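Long-range contacts in CofB (Escherichia coli, PDB 5AX6), which forms a homotrimer as the minor pilin of the CFA/III type IVb pilus of enterotoxigenic bacteria and probably takes part in pilus assembly: residues S440-Q445 with I455-G460; I405-A410 with F477-I482. All coordinates share one frame; numbering follows the deposited sequence.

Contact 1: residues S440-Q445 with I455-G460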
ATOM      1  N   SER A 440      32.174  41.048  29.714  1.00 22.56           N
ATOM      2  CA  SER A 440      31.503  40.633  30.948  1.00 25.86           C
ATOM      3  C   SER A 440      30.509  39.511  30.651  1.00 26.65           C
ATOM      4  O   SER A 440      30.089  38.768  31.549  1.00 26.87           O
ATOM      5  CB  SER A 440      30.781  41.803  31.605  1.00 22.21           C
ATOM      6  OG  SER A 440      31.716  42.725  32.132  1.00 31.76           O
ATOM      7  N   GLY A 441      30.124  39.411  29.384  1.00 24.44           N
ATOM      8  CA  GLY A 441      29.207  38.372  28.950  1.00 26.32           C
ATOM      9  C   GLY A 441      27.963  38.917  28.285  1.00 25.84           C
ATOM     10  O   GLY A 441      27.912  40.081  27.906  1.00 23.19           O
ATOM     11  N   THR A 442      26.946  38.070  28.153  1.00 25.03           N
ATOM     12  CA  THR A 442      25.714  38.486  27.505  1.00 23.08           C
ATOM     13  C   THR A 442      24.517  37.742  28.078  1.00 23.84           C
ATOM     14  O   THR A 442      24.598  36.553  28.418  1.00 19.22           O
ATOM     15  CB  THR A 442      25.775  38.266  25.967  1.00 24.77           C
ATOM     16  OG1 THR A 442      24.529  38.656  25.376  1.00 23.31           O
ATOM     17  CG2 THR A 442      26.027  36.803  25.640  1.00 22.20           C
ATOM     18  N   ALA A 443      23.413  38.465  28.199  1.00 20.63           N
ATOM     19  CA  ALA A 443      22.139  37.882  28.563  1.00 18.46           C
ATOM     20  C   ALA A 443      21.239  37.915  27.341  1.00 21.73           C
ATOM     21  O   ALA A 443      20.926  38.989  26.823  1.00 22.05           O
ATOM     22  CB  ALA A 443      21.504  38.646  29.739  1.00 26.27           C
ATOM     23  N   ILE A 444      20.828  36.739  26.874  1.00 17.16           N
ATOM     24  CA  ILE A 444      19.991  36.658  25.688  1.00 18.94           C
ATOM     25  C   ILE A 444      18.611  36.180  26.102  1.00 19.41           C
ATOM     26  O   ILE A 444      18.462  35.141  26.740  1.00 18.84           O
ATOM     27  CB  ILE A 444      20.601  35.727  24.618  1.00 15.10           C
ATOM     28  CG1 ILE A 444      21.939  36.316  24.133  1.00 21.70           C
ATOM     29  CG2 ILE A 444      19.648  35.597  23.437  1.00 17.05           C
ATOM     30  CD1 ILE A 444      22.878  35.326  23.404  1.00 18.47           C
ATOM     31  N   GLN A 445      17.606  36.970  25.753  1.00 17.56           N
ATOM     32  CA  GLN A 445      16.236  36.702  26.158  1.00 18.07           C
ATOM     33  C   GLN A 445      15.375  36.416  24.940  1.00 18.77           C
ATOM     34  O   GLN A 445      15.553  37.034  23.888  1.00 18.61           O
ATOM     35  CB  GLN A 445      15.669  37.902  26.928  1.00 18.71           C
ATOM     36  CG  GLN A 445      14.311  37.675  27.597  1.00 18.44           C
ATOM     37  CD  GLN A 445      13.989  38.801  28.573  1.00 22.51           C
ATOM     38  OE1 GLN A 445      14.665  38.965  29.591  1.00 22.17           O
ATOM     39  NE2 GLN A 445      12.979  39.592  28.253  1.00 18.73           N
ATOM     40  N   ILE A 455      13.719  38.307  20.011  1.00 17.21           N
ATOM     41  CA  ILE A 455      14.996  37.915  20.576  1.00 19.79           C
ATOM     42  C   ILE A 455      15.812  39.168  20.803  1.00 16.77           C
ATOM     43  O   ILE A 455      16.032  39.953  19.876  1.00 19.80           O
ATOM     44  CB  ILE A 455      15.783  36.935  19.672  1.00 17.86           C
ATOM     45  CG1 ILE A 455      14.948  35.683  19.365  1.00 22.01           C
ATOM     46  CG2 ILE A 455      17.050  36.489  20.383  1.00 17.75           C
ATOM     47  CD1 ILE A 455      14.262  35.685  18.009  1.00 31.08           C
ATOM     48  N   THR A 456      16.245  39.362  22.046  1.00 16.69           N
ATOM     49  CA  THR A 456      17.015  40.549  22.399  1.00 19.23           C
ATOM     50  C   THR A 456      18.173  40.155  23.279  1.00 20.15           C
ATOM     51  O   THR A 456      18.214  39.035  23.784  1.00 20.03           O
ATOM     52  CB  THR A 456      16.167  41.583  23.139  1.00 20.28           C
ATOM     53  OG1 THR A 456      15.632  40.978  24.329  1.00 22.27           O
ATOM     54  CG2 THR A 456      15.038  42.070  22.250  1.00 19.71           C
ATOM     55  N   ALA A 457      19.107  41.077  23.473  1.00 18.20           N
ATOM     56  CA  ALA A 457      20.319  40.771  24.214  1.00 21.14           C
ATOM     57  C   ALA A 457      20.951  42.015  24.804  1.00 20.93           C
ATOM     58  O   ALA A 457      20.953  43.078  24.175  1.00 22.33           O
ATOM     59  CB  ALA A 457      21.328  40.062  23.299  1.00 20.58           C
ATOM     60  N   THR A 458      21.505  41.882  26.003  1.00 19.53           N
ATOM     61  CA  THR A 458      22.421  42.904  26.503  1.00 20.70           C
ATOM     62  C   THR A 458      23.807  42.292  26.622  1.00 27.51           C
ATOM     63  O   THR A 458      23.938  41.095  26.877  1.00 26.23           O
ATOM     64  CB  THR A 458      21.982  43.476  27.873  1.00 23.54           C
ATOM     65  OG1 THR A 458      21.900  42.411  28.827  1.00 25.91           O
ATOM     66  CG2 THR A 458      20.620  44.141  27.754  1.00 25.72           C
ATOM     67  N   MET A 459      24.833  43.117  26.428  1.00 22.79           N
ATOM     68  CA  MET A 459      26.217  42.698  26.604  1.00 24.06           C
ATOM     69  C   MET A 459      26.928  43.684  27.517  1.00 25.69           C
ATOM     70  O   MET A 459      26.787  44.889  27.346  1.00 27.96           O
ATOM     71  CB  MET A 459      26.953  42.625  25.258  1.00 24.83           C
ATOM     72  CG  MET A 459      28.431  42.207  25.371  1.00 29.77           C
ATOM     73  SD  MET A 459      29.347  42.369  23.814  1.00 31.60           S
ATOM     74  CE  MET A 459      28.106  41.732  22.697  1.00 21.96           C
ATOM     75  N   GLY A 460      27.696  43.168  28.469  1.00 21.98           N
ATOM     76  CA  GLY A 460      28.542  43.996  29.310  1.00 28.54           C
ATOM     77  C   GLY A 460      29.965  44.000  28.794  1.00 25.35           C
ATOM     78  O   GLY A 460      30.535  42.944  28.515  1.00 23.68           O
TER
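The beta hairpin of strands 438-448 and 452-463 is zipped here by S440-Q445 and I455-G460, antiparallel strands whose axes come within 4.7 Å. A443 with T458 and Q445 with T456 are hydrogen-bonded pairs, each closed by two backbone bonds; the bond from Q445 N to T456 O is 2.9 Å long and nearly straight at 167°. At the other end the bonds stagger, S440 N giving to G460 O and G460 N to G441 O. T442 adds a side-chain bond to this ladder. Its OG1 stands anti to the backbone N (chi1 178°), which swings the hydroxyl over the partner strand to T458 O at 2.9 Å, from above the carbonyl plane. A443 N reaches the same oxygen at 3.0 Å within that plane, and two donors thus grip one carbonyl. An alanine in place of T442 would probably cost T458 O its second donor and open a gap beside A457 CB. On the face shared by T442, M459, I444 and A457, I444 CG1 rests 3.9 Å from A457 CB, while its CG2 meets I455 CG2 at 4.1 Å. M459 brings CG against G441 O (3.3 Å) before its chain bends at chi3. On the face of A443 and T458, the T458 hydroxyl flanks A443 CB. Q445 leads its amide away, OE1 accepting from R430 N of the second subunit. G441 and T442 also pair with a strand of that subunit: a two-stranded antiparallel hairpin carried on into an intersubunit sheet.

Contact 2: residues I405-A410 with F477-I482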
ATOM      1  N   ILE A 405      24.998  31.082  21.266  1.00 15.11           N
ATOM      2  CA  ILE A 405      25.956  32.072  20.804  1.00 16.48           C
ATOM      3  C   ILE A 405      26.836  31.545  19.667  1.00 16.16           C
ATOM      4  O   ILE A 405      27.404  30.453  19.763  1.00 17.86           O
ATOM      5  CB  ILE A 405      26.871  32.553  21.939  1.00 17.86           C
ATOM      6  CG1 ILE A 405      26.037  33.114  23.087  1.00 16.85           C
ATOM      7  CG2 ILE A 405      27.852  33.589  21.384  1.00 15.55           C
ATOM      8  CD1 ILE A 405      26.867  33.600  24.271  1.00 21.92           C
ATOM      9  N   ALA A 406      26.951  32.324  18.592  1.00 16.20           N
ATOM     10  CA  ALA A 406      27.737  31.911  17.433  1.00 16.39           C
ATOM     11  C   ALA A 406      29.030  32.720  17.289  1.00 25.95           C
ATOM     12  O   ALA A 406      30.043  32.189  16.844  1.00 31.14           O
ATOM     13  CB  ALA A 406      26.901  32.017  16.162  1.00 18.28           C
ATOM     14  N   SER A 407      28.985  34.001  17.641  1.00 18.54           N
ATOM     15  CA  SER A 407      30.191  34.849  17.726  1.00 17.15           C
ATOM     16  C   SER A 407      29.907  35.984  18.694  1.00 18.15           C
ATOM     17  O   SER A 407      28.774  36.433  18.783  1.00 18.17           O
ATOM     18  CB  SER A 407      30.593  35.420  16.359  1.00 20.65           C
ATOM     19  OG  SER A 407      31.291  34.461  15.586  1.00 19.73           O
ATOM     20  N   ILE A 408      30.922  36.451  19.416  1.00 18.07           N
ATOM     21  CA  ILE A 408      30.711  37.510  20.392  1.00 17.32           C
ATOM     22  C   ILE A 408      32.036  38.176  20.711  1.00 20.42           C
ATOM     23  O   ILE A 408      32.993  37.505  21.083  1.00 21.04           O
ATOM     24  CB  ILE A 408      30.060  36.970  21.703  1.00 23.72           C
ATOM     25  CG1 ILE A 408      29.860  38.102  22.717  1.00 19.70           C
ATOM     26  CG2 ILE A 408      30.901  35.848  22.324  1.00 19.49           C
ATOM     27  CD1 ILE A 408      29.179  37.643  24.024  1.00 23.64           C
ATOM     28  N   VAL A 409      32.110  39.493  20.527  1.00 20.85           N
ATOM     29  CA  VAL A 409      33.312  40.224  20.923  1.00 19.05           C
ATOM     30  C   VAL A 409      32.960  41.507  21.669  1.00 19.63           C
ATOM     31  O   VAL A 409      31.901  42.116  21.453  1.00 23.40           O
ATOM     32  CB  VAL A 409      34.229  40.572  19.709  1.00 17.25           C
ATOM     33  CG1 VAL A 409      34.808  39.299  19.089  1.00 22.69           C
ATOM     34  CG2 VAL A 409      33.463  41.394  18.672  1.00 25.49           C
ATOM     35  N   ALA A 410      33.855  41.886  22.574  1.00 24.76           N
ATOM     36  CA  ALA A 410      33.693  43.082  23.382  1.00 26.54           C
ATOM     37  C   ALA A 410      34.168  44.311  22.611  1.00 27.74           C
ATOM     38  O   ALA A 410      35.184  44.915  22.949  1.00 28.10           O
ATOM     39  CB  ALA A 410      34.458  42.937  24.688  1.00 22.39           C
ATOM     40  N   PHE A 477      27.742  42.970  16.890  1.00 21.43           N
ATOM     41  CA  PHE A 477      28.892  42.115  17.169  1.00 21.23           C
ATOM     42  C   PHE A 477      28.548  41.016  18.178  1.00 23.05           C
ATOM     43  O   PHE A 477      29.404  40.535  18.933  1.00 18.98           O
ATOM     44  CB  PHE A 477      30.103  42.941  17.641  1.00 21.06           C
ATOM     45  CG  PHE A 477      29.770  44.067  18.585  1.00 29.12           C
ATOM     46  CD1 PHE A 477      29.659  43.838  19.951  1.00 24.73           C
ATOM     47  CD2 PHE A 477      29.613  45.370  18.110  1.00 24.39           C
ATOM     48  CE1 PHE A 477      29.375  44.888  20.831  1.00 24.14           C
ATOM     49  CE2 PHE A 477      29.325  46.423  18.984  1.00 23.61           C
ATOM     50  CZ  PHE A 477      29.211  46.177  20.341  1.00 24.34           C
ATOM     51  N   LEU A 478      27.280  40.614  18.154  1.00 17.07           N
ATOM     52  CA  LEU A 478      26.803  39.411  18.829  1.00 17.97           C
ATOM     53  C   LEU A 478      25.918  38.697  17.829  1.00 18.00           C
ATOM     54  O   LEU A 478      24.977  39.290  17.297  1.00 18.37           O
ATOM     55  CB  LEU A 478      26.018  39.734  20.110  1.00 17.98           C
ATOM     56  CG  LEU A 478      25.329  38.545  20.786  1.00 22.00           C
ATOM     57  CD1 LEU A 478      26.362  37.524  21.245  1.00 18.09           C
ATOM     58  CD2 LEU A 478      24.440  38.977  21.977  1.00 19.81           C
ATOM     59  N   SER A 479      26.221  37.435  17.538  1.00 18.12           N
ATOM     60  CA  SER A 479      25.370  36.689  16.625  1.00 16.99           C
ATOM     61  C   SER A 479      24.981  35.367  17.249  1.00 17.19           C
ATOM     62  O   SER A 479      25.663  34.871  18.142  1.00 15.40           O
ATOM     63  CB  SER A 479      26.061  36.465  15.280  1.00 14.50           C
ATOM     64  OG  SER A 479      27.203  35.640  15.420  1.00 16.32           O
ATOM     65  N   VAL A 480      23.881  34.794  16.765  1.00 18.34           N
ATOM     66  CA  VAL A 480      23.358  33.580  17.356  1.00 18.56           C
ATOM     67  C   VAL A 480      22.912  32.608  16.283  1.00 16.89           C
ATOM     68  O   VAL A 480      22.538  33.022  15.184  1.00 17.74           O
ATOM     69  CB  VAL A 480      22.148  33.872  18.277  1.00 16.25           C
ATOM     70  CG1 VAL A 480      22.595  34.562  19.557  1.00 17.04           C
ATOM     71  CG2 VAL A 480      21.064  34.668  17.517  1.00 17.20           C
ATOM     72  N   ASN A 481      22.958  31.323  16.617  1.00 17.14           N
ATOM     73  CA  ASN A 481      22.230  30.306  15.876  1.00 16.51           C
ATOM     74  C   ASN A 481      20.906  30.053  16.569  1.00 20.44           C
ATOM     75  O   ASN A 481      20.886  29.664  17.739  1.00 16.85           O
ATOM     76  CB  ASN A 481      23.054  29.017  15.772  1.00 18.89           C
ATOM     77  CG  ASN A 481      24.317  29.216  14.949  1.00 21.31           C
ATOM     78  OD1 ASN A 481      25.434  28.991  15.423  1.00 23.28           O
ATOM     79  ND2 ASN A 481      24.140  29.658  13.724  1.00 20.11           N
ATOM     80  N   ILE A 482      19.816  30.291  15.839  1.00 16.19           N
ATOM     81  CA  ILE A 482      18.461  30.195  16.353  1.00 14.95           C
ATOM     82  C   ILE A 482      17.901  28.868  15.917  1.00 16.25           C
ATOM     83  O   ILE A 482      17.967  28.539  14.737  1.00 20.27           O
ATOM     84  CB  ILE A 482      17.582  31.352  15.817  1.00 15.96           C
ATOM     85  CG1 ILE A 482      18.070  32.679  16.412  1.00 19.88           C
ATOM     86  CG2 ILE A 482      16.101  31.116  16.113  1.00 16.48           C
ATOM     87  CD1 ILE A 482      17.602  33.890  15.629  1.00 25.40           C
TER
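L478 sets its CD1 methyl against the shallow notch where I405 and I408 of strand 398-409 meet. I408 lies alongside it, pointing the same way, with CB 3.8 Å from L478 CD1, while I405 approaches by CG2 at 4.2 Å from the same methyl. With chi1 at 180°, I408 carries CG1 anti to its backbone N and lays the branch along the leucine, whose CD1 also lies near S407 O. Between the isoleucines the strand swells: A406 and S407 both face S479, a classic beta bulge in an antiparallel ladder. S479 O takes a 2.9 Å bond from A406 N, tilted from the carbonyl plane, and a weak one from S407 N, whereas S479 N returns a nearly straight bond of 3.0 Å to S407 O. The extra residue turns A406 CB toward strand 478-487, into the dip between the S479 and N481 side chains, with its methyl 3.7 Å from S479 OG. S407 CB closes on the same hydroxyl at 3.5 Å, roughly at right angles to the A406 methyl; S479 OG is tied to Y351, and S407 OG bonds A406 O and I444 N of the third subunit. At the far end the V409 and F477 side chains cross obliquely, CG2 of V409 3.8 Å from CB of F477. F477 holds CG between its backbone N and carbonyl carbon (chi1 40°), bringing ring atom CD1 to 3.2 Å from V409 O, and Y472 meets this ring edge-to-face.

In the fold
Contacts 1 and 2 are both buried in the C-terminal region, their centres about 10 Å apart, and their sheets pack face to face. Contact 1 joins neighbours in a hairpin, contact 2 strands far apart in sequence. L478 and T442 both bridge the two contacts: L478 CD2 lies 3.4 Å from T442 OG1 and 3.6 Å from A457 CB, and T442 CG2 touches I405 CD1. Contact 1 is a regular ladder with a threonine bond added; contact 2 is bulged and has fewer backbone bonds, two of them weak, beside a small cluster of aliphatic side chains. Both meet other subunits of the trimer: contact 1 faces the second subunit and contact 2 chiefly the third.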